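Local structure of VgrG protein (Vibrio cholerae, 4DTH) at residues A229-I234 / K285-L290. The protein binds ATP and magnesium and probably cross-links actin, as the actin cross-linking domain of a VgrG toxin. Residues are numbered along the deposited sequence; the frame is centred on the assembly and turned at random.
Sequences AYLTSI and KIVEIL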
loop_
_atom_site.group_PDB
_atom_site.type_symbol
_atom_site.label_atom_id
_atom_site.label_comp_id
_atom_site.label_asym_id
_atom_site.label_seq_id
_atom_site.Cartn_x
_atom_site.Cartn_y
_atom_site.Cartn_z
ATOM N N ALA A 229 -1.211 -9.160 20.970
ATOM C CA ALA A 229 -2.071 -9.848 20.001
ATOM C C ALA A 229 -1.752 -9.449 18.558
ATOM O O ALA A 229 -1.714 -10.317 17.684
ATOM C CB ALA A 229 -3.528 -9.587 20.302
ATOM N N TYR A 230 -1.497 -8.154 18.320
ATOM C CA TYR A 230 -1.176 -7.628 16.996
ATOM C C TYR A 230 0.140 -8.226 16.484
ATOM O O TYR A 230 0.159 -8.826 15.401
ATOM C CB TYR A 230 -1.111 -6.086 17.043
ATOM C CG TYR A 230 -0.727 -5.456 15.721
ATOM C CD1 TYR A 230 -1.630 -5.403 14.661
ATOM C CD2 TYR A 230 0.554 -4.957 15.510
ATOM C CE1 TYR A 230 -1.276 -4.845 13.435
ATOM C CE2 TYR A 230 0.916 -4.380 14.293
ATOM C CZ TYR A 230 -0.002 -4.331 13.258
ATOM O OH TYR A 230 0.362 -3.789 12.054
ATOM N N LEU A 231 1.233 -8.068 17.261
ATOM C CA LEU A 231 2.553 -8.578 16.875
ATOM C C LEU A 231 2.571 -10.092 16.762
ATOM O O LEU A 231 3.065 -10.606 15.761
ATOM C CB LEU A 231 3.644 -8.104 17.847
ATOM C CG LEU A 231 4.052 -6.639 17.739
ATOM C CD1 LEU A 231 5.112 -6.302 18.778
ATOM C CD2 LEU A 231 4.569 -6.299 16.316
ATOM N N THR A 232 2.012 -10.812 17.758
ATOM C CA THR A 232 1.984 -12.278 17.692
ATOM C C THR A 232 1.230 -12.745 16.447
ATOM O O THR A 232 1.714 -13.642 15.771
ATOM C CB THR A 232 1.454 -12.910 18.986
ATOM O OG1 THR A 232 2.214 -12.427 20.096
ATOM C CG2 THR A 232 1.543 -14.423 18.954
ATOM N N SER A 233 0.078 -12.116 16.122
ATOM C CA SER A 233 -0.693 -12.486 14.928
ATOM C C SER A 233 0.153 -12.326 13.658
ATOM O O SER A 233 0.157 -13.220 12.817
ATOM C CB SER A 233 -1.980 -11.671 14.831
ATOM O OG SER A 233 -2.842 -12.005 15.913
ATOM N N ILE A 234 0.904 -11.216 13.547
ATOM C CA ILE A 234 1.776 -10.961 12.394
ATOM C C ILE A 234 2.921 -11.978 12.337
ATOM O O ILE A 234 3.193 -12.519 11.266
ATOM C CB ILE A 234 2.283 -9.497 12.375
ATOM C CG1 ILE A 234 1.121 -8.543 12.016
ATOM C CG2 ILE A 234 3.481 -9.327 11.385
ATOM C CD1 ILE A 234 1.470 -7.080 12.029
ATOM N N LYS A 285 7.856 -0.797 15.002
ATOM C CA LYS A 285 7.452 0.571 15.374
ATOM C C LYS A 285 6.432 0.583 16.520
ATOM O O LYS A 285 6.477 1.486 17.363
ATOM C CB LYS A 285 6.890 1.340 14.168
ATOM C CG LYS A 285 7.916 1.694 13.070
ATOM C CD LYS A 285 8.907 2.813 13.442
ATOM C CE LYS A 285 8.307 4.201 13.459
ATOM N NZ LYS A 285 9.324 5.234 13.785
ATOM N N ILE A 286 5.527 -0.417 16.564
ATOM C CA ILE A 286 4.484 -0.495 17.599
ATOM C C ILE A 286 4.999 -0.563 19.045
ATOM O O ILE A 286 4.312 -0.081 19.945
ATOM C CB ILE A 286 3.360 -1.511 17.269
ATOM C CG1 ILE A 286 2.016 -1.086 17.931
ATOM C CG2 ILE A 286 3.775 -2.945 17.639
ATOM C CD1 ILE A 286 0.797 -1.891 17.562
ATOM N N VAL A 287 6.206 -1.135 19.255
ATOM C CA VAL A 287 6.863 -1.253 20.567
ATOM C C VAL A 287 7.007 0.123 21.246
ATOM O O VAL A 287 6.908 0.218 22.471
ATOM C CB VAL A 287 8.197 -2.055 20.422
ATOM C CG1 VAL A 287 9.309 -1.553 21.337
ATOM C CG2 VAL A 287 7.954 -3.537 20.638
ATOM N N GLU A 288 7.156 1.188 20.426
ATOM C CA GLU A 288 7.288 2.582 20.859
ATOM C C GLU A 288 6.055 3.129 21.591
ATOM O O GLU A 288 6.187 4.102 22.335
ATOM C CB GLU A 288 7.657 3.493 19.670
ATOM C CG GLU A 288 8.984 3.149 19.006
ATOM C CD GLU A 288 9.289 3.769 17.650
ATOM O OE1 GLU A 288 8.517 4.641 17.188
ATOM O OE2 GLU A 288 10.311 3.374 17.045
ATOM N N ILE A 289 4.864 2.516 21.406
ATOM C CA ILE A 289 3.653 2.990 22.079
ATOM C C ILE A 289 3.588 2.537 23.542
ATOM O O ILE A 289 2.728 3.006 24.285
ATOM C CB ILE A 289 2.333 2.732 21.295
ATOM C CG1 ILE A 289 1.818 1.278 21.450
ATOM C CG2 ILE A 289 2.438 3.186 19.814
ATOM C CD1 ILE A 289 0.391 1.055 20.976
ATOM N N LEU A 290 4.477 1.607 23.936
ATOM C CA LEU A 290 4.554 1.050 25.293
ATOM C C LEU A 290 5.764 1.598 26.049
ATOM O O LEU A 290 6.696 2.111 25.432
ATOM C CB LEU A 290 4.694 -0.491 25.218
ATOM C CG LEU A 290 3.630 -1.278 24.444
ATOM C CD1 LEU A 290 4.088 -2.704 24.195
ATOM C CD2 LEU A 290 2.305 -1.280 25.169
#
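Ile286 buries more surface than any other residue here, 66 Å², because its two branches engage different side chains of helix 221-245. Its CG2 methyl meets the fork of Leu231, 3.7 Å from Leu231 CD2 and 3.8 Å from Leu231 CD1; with Leu231 CG equally near, the methyl touches the whole branch point and not one arm. The Leu231 and Ile286 side chains run past each other in opposite senses, so the contact is made alongside. The other branch ends in CD1, which lies 3.7 Å from Tyr230 CD2 and 4.1 Å from Tyr230 CE2, meeting the ring obliquely at these two atoms. This split follows from the torsions of Ile286: CG1 is anti to the backbone N (chi1 -152°) and chi2 is nearly extended, which carries CD1 to the tyrosine while CG2 stays at the leucine. Within the same helix, Ile234 CD1 lies 3.3 Å above the plane of the Tyr230 ring, offset toward the rim, and the ring also meets that of Phe184. Bound ATP is about 13 Å from the Tyr230 side chain. The contact thus packs a long helix of the actin cross-linking domain against a short turn in the connection from strand 277-279 to helix 292-307. Backbone bonds three residues apart, such as Ile289 N to Ile286 O at 3.0 Å, run through 285-290. Val287 adds a marginal contact, its CG2 lying 4.4 Å from Leu231 CD1. Leu231 also touches Pro283 and, on helix 292-307, Met299 and Ile302, while Ile286 rests on Val227.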